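Local coordinates for protein phosphoribosylaminoimidazole-succinocarboxamide synthase (Saccharomyces cerevisiae, PDB 2CNQ) that catalyses the ATP-dependent joining of carboxyaminoimidazole ribotide and aspartate to form SAICAR, a step of de novo purine biosynthesis, at residues Tyr98-Gln101 and Leu102-Arg105; Thr84-Asp87 and Tyr88-Ala91; Lys203-Ala206 and Lys207-Ile211. All blocks are in the same frame, centred on the assembly; numbering follows the deposited sequence. Where two conformers were deposited one is given.

Contact 2 comes first along the chain, then contact 1, then contact 3. Contacts 1 and 2 are neighbours, with centres about 11 Å apart. The ring of Phe86 in contact 2 touches Lys99, Leu102 and Glu103 of contact 1. Both pack on the antiparallel sheet that holds strands 30-35 and 106-110, and contact 2 also lines a nucleotide pocket through Ile85. Contact 3 stands apart, its centre about 31 Å from that of contact 1 and about 35 Å from that of contact 2. It ends helix 185-209. The first two thus pack on one sheet, at strand 30-35, and contact 1 leads into its strand 106-110; the third turns the chain into strand 211-223 of the mixed sheet.

Contact 1 (Tyr98-Gln101 and Leu102-Arg105); sequences YKTQ and LEDR
The guanidinium group of Arg105 approaches the backbone carbonyl of Gln101 obliquely. At its edge, in plane, lies a water that accepts the NE proton of Arg105 at 2.8 Å. The same water donates to Thr100 O and Glu103 O, so it ties the last helical turn to the loop that follows. Arg105 CG lies between its own backbone N and carbonyl carbon (chi1 58°). With chi2 extended, this brings Arg105 CD to 3.2 Å from Gln101 O. The bend at chi3 then sets the direction of NE, which meets the water. Gln101 O is buried and has no hydrogen-bond partner in the model. The far end of Arg105 is held elsewhere, by a salt bridge from NH1 to Asp37.

Lys99 O takes two backbone donors. Glu103 N lies 2.8 Å from Lys99 O, nearly in line with its C=O bond. Leu102 N, at 3.0 Å from Lys99 O, comes from above the carbonyl plane. The side chains of Lys99 and Glu103 cross at about a right angle. Their charged ends do not pair directly. In the Glu103 conformer described, one of two, a water joins Lys99 NZ to OE1.

Leu102 rests its CG on Tyr98 O at 3.3 Å, and its CD2 lies 3.7 Å from Gln101 O. Its side chain also packs on Leu32 and Val34 of strand 30-35, and on Phe86. With an alanine here, CG and both methyls go, which would probably leave a gap between this turn and Leu32, Val34 and Phe86. Arg105 N closes the turn by bonding to Leu102 O at 3.3 Å, and Asp104 takes a positive phi of 70°. This is a type II beta turn, and it carries the chain from the end of helix 96-102 into strand 106-110 of the antiparallel sheet.

Contact 2 (Thr84-Asp87 and Tyr88-Ala91); sequences TIFD and YLPA
Leu89 packs against both Ile85 and Phe86, and this is the tight part of the contact. Its CD1 lies 4.1 Å from Ile85 CG1, in the Ile85 conformer described, and touches Phe86 CD2 at the same distance. Leu89 CG is anti to its carbonyl carbon (chi1 -64°), which turns it back over the preceding residues, 3.3 Å from Ile85 O. Beyond the contact, Ile85 and Leu89 both rest on Leu32 of strand 30-35. Ile85 also lines the AMP pocket.

The backbone here makes a short 3-10 turn, in the loop between strand 73-74 and helix 96-102. Tyr88 N bonds to Ile85 O at 2.9 Å, and Leu89 N bonds to Phe86 O at 3.1 Å. At the start of the turn the Asp87 carboxylate takes the Thr84 N-H, with Thr84 N 2.8 Å from Asp87 OD2, on the anti side of the carboxylate. Beside it, Phe86 N makes a weak bond to Thr84 OG1.

The side of Thr84, Asp87 and Tyr88 is looser. Thr84 and Asp87 are exposed, and Tyr88 is partly so. The Tyr88 ring presents its edge to Thr84 O, which lies in the ring plane 3.3 Å from Tyr88 CD1. Tyr88 OH reaches past the turn to bond to Ala80 N. At the far end of the turn, away from the Tyr88 ring, a water lies 2.7 Å from Phe86 O and close to Pro90 O. It sits in plane at the edge of the Phe86 ring.

Contact 3 (Lys203-Ala206 and Lys207-Ile211); sequences KDYA and KEKGI
Lys209 crosses the Tyr205 side chain at a slant and can be followed outward. Its CB sits beside Ala206 O at 3.3 Å. Lys209 CG, anti to the carbonyl carbon (chi1 -62°), lies over one face of the Tyr205 ring. This is a CH-pi contact: CG is 4.3 Å from the ring centroid and 23° off the ring normal, displaced toward the rim. CG also lies near Tyr205 O. The bend at chi2 then directs CD and, beyond it, CE toward the phenol end of the tyrosine, where Lys209 CE lies 3.2 Å from Tyr205 OH. Tyr205 has its CG anti to the backbone N, which swings the ring to the side where Lys209 lies. A hydrogen bond from Tyr205 OH to Leu299 O of helix 282-300 fixes the phenol end, while Lys209 covers part of one face.

Behind these side chains the helix ends in a Schellman motif. Ile211 N reaches back to Ala206 O at 2.9 Å, and Gly210 N bonds to Lys207 O at 2.9 Å. Gly210 has a positive phi. A beta carbon there would be jammed against the carbonyl oxygen of Lys209, so glycine suits the site. The motif closes helix 185-209 and passes the chain straight into strand 211-223.

On the inner side, Ala206 CB lies 3.4 Å from Ile211 O. Ala206 and Ile211 both pack on Leu299. A water donates to both Lys203 O and Ile211 O, joining the helix to the first strand residue. On the exposed side a second water donates to Tyr205 O and Glu208 OE1. At the start of segment 203-206, Lys203 NZ, in the conformer described, forms a salt bridge with Asp204 OD2 at 2.9 Å.

Contact 1 (Tyr98-Gln101 and Leu102-Arg105)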
ATOM      1  N   TYR A  98      18.685   6.877 -17.045  1.00  5.88           N
ATOM      2  CA  TYR A  98      17.957   5.840 -16.350  1.00  5.97           C
ATOM      3  C   TYR A  98      17.993   6.018 -14.881  1.00  6.03           C
ATOM      4  O   TYR A  98      17.002   5.823 -14.213  1.00  6.39           O
ATOM      5  CB  TYR A  98      18.519   4.490 -16.745  1.00  6.42           C
ATOM      6  CG  TYR A  98      18.542   4.322 -18.228  1.00  6.43           C
ATOM      7  CD1 TYR A  98      17.376   4.317 -18.959  1.00  7.01           C
ATOM      8  CD2 TYR A  98      19.743   4.259 -18.896  1.00  6.97           C
ATOM      9  CE1 TYR A  98      17.400   4.236 -20.312  1.00  8.06           C
ATOM     10  CE2 TYR A  98      19.775   4.165 -20.266  1.00  7.60           C
ATOM     11  CZ  TYR A  98      18.614   4.189 -20.967  1.00  7.53           C
ATOM     12  OH  TYR A  98      18.672   4.099 -22.326  1.00  8.99           O
ATOM     13  N   LYS A  99      19.145   6.364 -14.340  1.00  6.17           N
ATOM     14  CA  LYS A  99      19.263   6.449 -12.918  1.00  6.33           C
ATOM     15  C   LYS A  99      18.296   7.450 -12.348  1.00  6.48           C
ATOM     16  O   LYS A  99      17.724   7.242 -11.300  1.00  7.02           O
ATOM     17  CB  LYS A  99      20.674   6.745 -12.535  1.00  7.07           C
ATOM     18  CG  LYS A  99      20.883   6.594 -11.081  1.00 10.19           C
ATOM     19  CD  LYS A  99      22.302   6.800 -10.696  1.00 10.52           C
ATOM     20  CE  LYS A  99      22.519   6.382  -9.293  1.00 12.65           C
ATOM     21  NZ  LYS A  99      23.754   7.028  -8.820  1.00 16.68           N
ATOM     22  N   THR A 100      18.094   8.535 -13.035  1.00  6.45           N
ATOM     23  CA  THR A 100      17.181   9.531 -12.523  1.00  6.80           C
ATOM     24  C   THR A 100      15.762   9.015 -12.481  1.00  6.53           C
ATOM     25  O   THR A 100      14.967   9.503 -11.716  1.00  8.52           O
ATOM     26  CB  THR A 100      17.238  10.789 -13.334  1.00  7.32           C
ATOM     27  OG1 THR A 100      16.936  10.465 -14.668  0.80  6.19           O
ATOM     28  CG2 THR A 100      18.554  11.491 -13.200  0.80  6.59           C
ATOM     29  N   GLN A 101      15.442   8.055 -13.313  1.00  6.24           N
ATOM     30  CA  GLN A 101      14.139   7.479 -13.321  1.00  6.68           C
ATOM     31  C   GLN A 101      13.952   6.402 -12.289  1.00  6.57           C
ATOM     32  O   GLN A 101      12.813   5.938 -12.097  1.00  8.03           O
ATOM     33  CB  GLN A 101      13.876   6.822 -14.652  1.00  6.40           C
ATOM     34  CG  GLN A 101      13.953   7.736 -15.803  1.00  6.32           C
ATOM     35  CD  GLN A 101      13.554   7.011 -17.033  1.00  6.78           C
ATOM     36  OE1 GLN A 101      12.397   6.641 -17.161  1.00  7.33           O
ATOM     37  NE2 GLN A 101      14.496   6.695 -17.893  1.00  6.95           N
ATOM     38  N   LEU A 102      15.033   5.946 -11.695  1.00  5.56           N
ATOM     39  CA  LEU A 102      14.985   4.807 -10.838  1.00  5.27           C
ATOM     40  C   LEU A 102      15.367   5.101  -9.430  1.00  5.37           C
ATOM     41  O   LEU A 102      14.918   4.440  -8.520  1.00  5.43           O
ATOM     42  CB  LEU A 102      15.909   3.745 -11.393  1.00  5.41           C
ATOM     43  CG  LEU A 102      15.507   3.208 -12.758  1.00  5.72           C
ATOM     44  CD1 LEU A 102      16.570   2.280 -13.251  1.00  7.05           C
ATOM     45  CD2 LEU A 102      14.166   2.525 -12.686  1.00  6.69           C
ATOM     46  N   GLU A 103      16.276   6.030  -9.226  1.00  5.49           N
ATOM     47  CA  GLU A 103      16.843   6.175  -7.926  1.00  5.84           C
ATOM     48  C   GLU A 103      15.785   6.583  -6.931  1.00  5.56           C
ATOM     49  O   GLU A 103      14.915   7.373  -7.214  1.00  5.95           O
ATOM     50  CB  GLU A 103      17.993   7.152  -7.959  0.57  6.16           C
ATOM     51  CG  GLU A 103      17.583   8.564  -8.295  0.57  6.08           C
ATOM     52  CD  GLU A 103      18.736   9.450  -8.624  0.57  6.96           C
ATOM     53  OE1 GLU A 103      19.891   9.048  -8.443  0.57 10.20           O
ATOM     54  OE2 GLU A 103      18.485  10.567  -9.096  0.57  7.33           O
ATOM     55  N   ASP A 104      15.898   6.005  -5.752  1.00  5.85           N
ATOM     56  CA  ASP A 104      15.068   6.284  -4.600  1.00  5.81           C
ATOM     57  C   ASP A 104      13.662   5.822  -4.707  1.00  5.77           C
ATOM     58  O   ASP A 104      12.936   5.928  -3.734  1.00  7.05           O
ATOM     59  CB  ASP A 104      15.113   7.756  -4.231  1.00  6.75           C
ATOM     60  CG  ASP A 104      16.475   8.181  -3.873  1.00  8.93           C
ATOM     61  OD1 ASP A 104      16.932   9.188  -4.416  1.00 12.42           O
ATOM     62  OD2 ASP A 104      17.079   7.489  -3.043  1.00 11.68           O
ATOM     63  N   ARG A 105      13.276   5.267  -5.834  1.00  5.15           N
ATOM     64  CA  ARG A 105      11.914   4.828  -6.015  1.00  5.18           C
ATOM     65  C   ARG A 105      11.877   3.394  -6.468  1.00  5.40           C
ATOM     66  O   ARG A 105      10.858   2.922  -6.906  1.00  5.69           O
ATOM     67  CB  ARG A 105      11.202   5.682  -7.023  1.00  5.18           C
ATOM     68  CG  ARG A 105      11.866   5.690  -8.356  1.00  5.72           C
ATOM     69  CD  ARG A 105      11.123   6.450  -9.373  1.00  6.14           C
ATOM     70  NE  ARG A 105      11.060   7.865  -9.093  1.00  6.20           N
ATOM     71  CZ  ARG A 105       9.977   8.544  -8.770  1.00  5.62           C
ATOM     72  NH1 ARG A 105       8.835   7.960  -8.600  1.00  5.93           N
ATOM     73  NH2 ARG A 105      10.036   9.846  -8.632  1.00  6.41           N
TER
HETATM   74  O   HOH W   1      22.380   9.562  -8.950  1.00 17.68           O
HETATM   75  O   HOH W   2      13.752   8.723  -9.310  1.00  9.31           O

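Contact 2 (Thr84-Asp87 and Tyr88-Ala91)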
ATOM      1  N   THR A  84      24.168  -0.087  -3.645  1.00  9.65           N
ATOM      2  CA  THR A  84      22.874   0.414  -3.953  1.00  9.47           C
ATOM      3  C   THR A  84      22.250  -0.538  -4.912  1.00  8.16           C
ATOM      4  O   THR A  84      22.883  -1.411  -5.468  1.00  7.62           O
ATOM      5  CB  THR A  84      22.926   1.778  -4.607  1.00 10.75           C
ATOM      6  OG1 THR A  84      23.374   1.587  -5.930  1.00 11.57           O
ATOM      7  CG2 THR A  84      23.850   2.732  -3.887  1.00 12.94           C
ATOM      8  N   ILE A  85      20.991  -0.306  -5.175  1.00  7.91           N
ATOM      9  CA  ILE A  85      20.340  -1.112  -6.163  1.00  7.57           C
ATOM     10  C   ILE A  85      21.051  -1.056  -7.489  1.00  6.78           C
ATOM     11  O   ILE A  85      21.056  -2.010  -8.219  1.00  6.76           O
ATOM     12  CB  ILE A  85      18.891  -0.631  -6.315  0.56  7.92           C
ATOM     13  CG1 ILE A  85      18.127  -1.666  -7.085  0.56  6.69           C
ATOM     14  CG2 ILE A  85      18.780   0.757  -6.976  0.56  7.92           C
ATOM     15  CD1 ILE A  85      16.676  -1.370  -7.196  0.56  7.86           C
ATOM     16  N   PHE A  86      21.658   0.070  -7.800  1.00  6.61           N
ATOM     17  CA  PHE A  86      22.312   0.183  -9.096  1.00  6.80           C
ATOM     18  C   PHE A  86      23.468  -0.736  -9.236  1.00  6.73           C
ATOM     19  O   PHE A  86      23.786  -1.154 -10.334  1.00  7.33           O
ATOM     20  CB  PHE A  86      22.727   1.612  -9.322  1.00  7.00           C
ATOM     21  CG  PHE A  86      21.541   2.462  -9.438  1.00  6.84           C
ATOM     22  CD1 PHE A  86      21.050   3.167  -8.356  1.00  8.21           C
ATOM     23  CD2 PHE A  86      20.813   2.467 -10.603  1.00  7.48           C
ATOM     24  CE1 PHE A  86      19.875   3.866  -8.461  1.00  8.27           C
ATOM     25  CE2 PHE A  86      19.636   3.148 -10.698  1.00  8.12           C
ATOM     26  CZ  PHE A  86      19.166   3.823  -9.627  1.00  8.91           C
ATOM     27  N   ASP A  87      24.078  -1.099  -8.138  1.00  6.91           N
ATOM     28  CA  ASP A  87      25.143  -2.076  -8.195  1.00  7.18           C
ATOM     29  C   ASP A  87      24.644  -3.410  -8.628  1.00  7.01           C
ATOM     30  O   ASP A  87      25.420  -4.211  -9.091  1.00  8.32           O
ATOM     31  CB  ASP A  87      25.818  -2.172  -6.862  1.00  8.08           C
ATOM     32  CG  ASP A  87      26.515  -0.916  -6.519  1.00  9.43           C
ATOM     33  OD1 ASP A  87      27.256  -0.405  -7.385  1.00 13.15           O
ATOM     34  OD2 ASP A  87      26.302  -0.405  -5.432  1.00 11.66           O
ATOM     35  N   TYR A  88      23.364  -3.670  -8.462  1.00  6.55           N
ATOM     36  CA  TYR A  88      22.712  -4.903  -8.775  1.00  6.82           C
ATOM     37  C   TYR A  88      21.970  -4.844 -10.078  1.00  6.72           C
ATOM     38  O   TYR A  88      21.268  -5.769 -10.413  1.00  7.61           O
ATOM     39  CB  TYR A  88      21.740  -5.248  -7.649  1.00  7.03           C
ATOM     40  CG  TYR A  88      22.447  -5.654  -6.414  1.00  7.00           C
ATOM     41  CD1 TYR A  88      23.068  -4.733  -5.598  1.00  8.25           C
ATOM     42  CD2 TYR A  88      22.477  -6.966  -6.038  1.00  7.61           C
ATOM     43  CE1 TYR A  88      23.735  -5.132  -4.489  1.00  9.24           C
ATOM     44  CE2 TYR A  88      23.133  -7.363  -4.923  1.00  8.51           C
ATOM     45  CZ  TYR A  88      23.764  -6.440  -4.148  1.00  9.26           C
ATOM     46  OH  TYR A  88      24.448  -6.808  -3.022  1.00 11.29           O
ATOM     47  N   LEU A  89      22.143  -3.784 -10.835  1.00  6.51           N
ATOM     48  CA  LEU A  89      21.508  -3.616 -12.093  1.00  6.58           C
ATOM     49  C   LEU A  89      22.550  -3.487 -13.144  1.00  6.77           C
ATOM     50  O   LEU A  89      23.670  -3.109 -12.890  1.00  6.94           O
ATOM     51  CB  LEU A  89      20.647  -2.365 -12.090  1.00  6.65           C
ATOM     52  CG  LEU A  89      19.487  -2.419 -11.119  1.00  6.74           C
ATOM     53  CD1 LEU A  89      18.819  -1.070 -11.094  1.00  7.63           C
ATOM     54  CD2 LEU A  89      18.498  -3.482 -11.513  1.00  7.73           C
ATOM     55  N   PRO A  90      22.181  -3.765 -14.380  1.00  6.90           N
ATOM     56  CA  PRO A  90      23.086  -3.478 -15.479  1.00  7.42           C
ATOM     57  C   PRO A  90      23.635  -2.092 -15.365  1.00  6.96           C
ATOM     58  O   PRO A  90      22.944  -1.165 -14.987  1.00  6.55           O
ATOM     59  CB  PRO A  90      22.209  -3.628 -16.695  1.00  8.93           C
ATOM     60  CG  PRO A  90      21.188  -4.635 -16.262  1.00  9.70           C
ATOM     61  CD  PRO A  90      20.899  -4.289 -14.852  1.00  8.19           C
ATOM     62  N   ALA A  91      24.889  -1.963 -15.707  1.00  7.37           N
ATOM     63  CA  ALA A  91      25.582  -0.713 -15.608  1.00  7.77           C
ATOM     64  C   ALA A  91      24.859   0.382 -16.321  1.00  7.16           C
ATOM     65  O   ALA A  91      24.878   1.508 -15.881  1.00  7.19           O
ATOM     66  CB  ALA A  91      26.977  -0.849 -16.153  1.00  9.11           C
TER
HETATM   67  O   HOH W   3      23.238   0.222 -12.619  1.00  8.63           O

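Contact 3 (Lys203-Ala206 and Lys207-Ile211)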
ATOM      1  N   LYS A 203       0.083  -0.320  14.078  1.00  7.26           N
ATOM      2  CA  LYS A 203      -0.928   0.558  14.599  1.00  7.74           C
ATOM      3  C   LYS A 203      -0.489   1.137  15.911  1.00  7.52           C
ATOM      4  O   LYS A 203      -0.623   2.312  16.159  1.00  7.80           O
ATOM      5  CB  LYS A 203      -2.229  -0.207  14.783  0.64  8.49           C
ATOM      6  CG  LYS A 203      -3.361   0.643  15.303  0.64  9.57           C
ATOM      7  CD  LYS A 203      -4.605  -0.094  15.785  0.64 11.21           C
ATOM      8  CE  LYS A 203      -4.367  -1.385  16.577  0.64 15.12           C
ATOM      9  NZ  LYS A 203      -4.225  -1.200  18.043  0.64 17.31           N
ATOM     10  N   ASP A 204       0.028   0.306  16.784  1.00  7.93           N
ATOM     11  CA  ASP A 204       0.404   0.780  18.096  1.00  9.05           C
ATOM     12  C   ASP A 204       1.554   1.736  17.978  1.00  8.93           C
ATOM     13  O   ASP A 204       1.581   2.757  18.625  1.00  9.39           O
ATOM     14  CB  ASP A 204       0.739  -0.366  18.986  1.00 10.64           C
ATOM     15  CG  ASP A 204      -0.471  -1.135  19.399  0.70 11.02           C
ATOM     16  OD1 ASP A 204      -0.267  -2.212  19.975  0.70 15.20           O
ATOM     17  OD2 ASP A 204      -1.603  -0.672  19.168  0.70 12.52           O
ATOM     18  N   TYR A 205       2.504   1.413  17.129  1.00  8.36           N
ATOM     19  CA  TYR A 205       3.626   2.265  16.899  1.00  8.66           C
ATOM     20  C   TYR A 205       3.174   3.589  16.356  1.00  7.85           C
ATOM     21  O   TYR A 205       3.599   4.645  16.792  1.00  8.42           O
ATOM     22  CB  TYR A 205       4.575   1.578  15.933  1.00  8.65           C
ATOM     23  CG  TYR A 205       5.564   2.511  15.348  1.00  8.61           C
ATOM     24  CD1 TYR A 205       6.701   2.881  16.009  1.00 10.39           C
ATOM     25  CD2 TYR A 205       5.313   3.070  14.116  1.00  9.21           C
ATOM     26  CE1 TYR A 205       7.567   3.788  15.439  1.00 10.30           C
ATOM     27  CE2 TYR A 205       6.138   3.971  13.554  1.00  8.98           C
ATOM     28  CZ  TYR A 205       7.276   4.325  14.219  1.00  9.07           C
ATOM     29  OH  TYR A 205       8.133   5.241  13.712  1.00 10.58           O
ATOM     30  N   ALA A 206       2.337   3.545  15.348  1.00  7.53           N
ATOM     31  CA  ALA A 206       1.890   4.752  14.722  1.00  7.61           C
ATOM     32  C   ALA A 206       1.095   5.601  15.673  1.00  7.41           C
ATOM     33  O   ALA A 206       1.188   6.811  15.633  1.00  7.76           O
ATOM     34  CB  ALA A 206       1.089   4.445  13.508  1.00  7.21           C
ATOM     35  N   LYS A 207       0.284   4.969  16.498  1.00  7.82           N
ATOM     36  CA  LYS A 207      -0.556   5.722  17.389  1.00  9.08           C
ATOM     37  C   LYS A 207       0.284   6.562  18.303  1.00  9.30           C
ATOM     38  O   LYS A 207      -0.057   7.705  18.575  1.00  9.66           O
ATOM     39  CB  LYS A 207      -1.453   4.816  18.194  0.73  9.63           C
ATOM     40  CG  LYS A 207      -2.495   5.556  19.023  0.73 10.78           C
ATOM     41  CD  LYS A 207      -3.392   6.454  18.236  0.73 13.81           C
ATOM     42  CE  LYS A 207      -4.553   6.973  19.062  0.73 14.93           C
ATOM     43  NZ  LYS A 207      -4.040   7.863  20.127  0.73 15.78           N
ATOM     44  N   GLU A 208       1.385   6.024  18.771  1.00  9.23           N
ATOM     45  CA  GLU A 208       2.234   6.772  19.658  1.00  9.75           C
ATOM     46  C   GLU A 208       2.852   7.933  18.923  1.00  8.81           C
ATOM     47  O   GLU A 208       3.118   8.956  19.518  1.00 10.35           O
ATOM     48  CB  GLU A 208       3.271   5.859  20.254  1.00 10.52           C
ATOM     49  CG  GLU A 208       4.111   6.502  21.313  1.00 12.38           C
ATOM     50  CD  GLU A 208       5.234   7.341  20.772  1.00 12.02           C
ATOM     51  OE1 GLU A 208       5.705   7.116  19.648  1.00 12.51           O
ATOM     52  OE2 GLU A 208       5.690   8.230  21.511  1.00 14.83           O
ATOM     53  N   LYS A 209       3.072   7.794  17.629  1.00  8.47           N
ATOM     54  CA  LYS A 209       3.540   8.883  16.810  1.00  8.51           C
ATOM     55  C   LYS A 209       2.458   9.870  16.485  1.00  8.44           C
ATOM     56  O   LYS A 209       2.772  10.918  15.947  1.00 10.32           O
ATOM     57  CB  LYS A 209       4.104   8.390  15.495  1.00  8.94           C
ATOM     58  CG  LYS A 209       5.290   7.488  15.592  1.00 10.84           C
ATOM     59  CD  LYS A 209       6.429   8.195  16.265  1.00 12.08           C
ATOM     60  CE  LYS A 209       7.738   7.475  16.007  1.00 13.43           C
ATOM     61  NZ  LYS A 209       8.822   8.166  16.726  1.00 16.06           N
ATOM     62  N   GLY A 210       1.216   9.543  16.764  1.00  8.92           N
ATOM     63  CA  GLY A 210       0.124  10.432  16.497  1.00  8.93           C
ATOM     64  C   GLY A 210      -0.714  10.090  15.316  1.00  8.39           C
ATOM     65  O   GLY A 210      -1.562  10.888  14.979  1.00  8.84           O
ATOM     66  N   ILE A 211      -0.535   8.932  14.726  1.00  7.50           N
ATOM     67  CA  ILE A 211      -1.320   8.549  13.577  1.00  7.39           C
ATOM     68  C   ILE A 211      -2.090   7.316  13.918  1.00  7.04           C
ATOM     69  O   ILE A 211      -1.565   6.362  14.436  1.00  7.70           O
ATOM     70  CB  ILE A 211      -0.511   8.441  12.269  0.56  8.29           C
ATOM     71  CG1 ILE A 211      -0.304   9.855  11.693  0.56  9.57           C
ATOM     72  CG2 ILE A 211      -1.246   7.591  11.258  0.56  7.86           C
ATOM     73  CD1 ILE A 211       0.530   9.900  10.444  0.56  9.82           C
TER
HETATM   74  O   HOH W   4      -2.380   3.808  14.717  1.00  8.09           O
HETATM   75  O   HOH W   5       5.915   4.890  18.338  1.00 12.68           O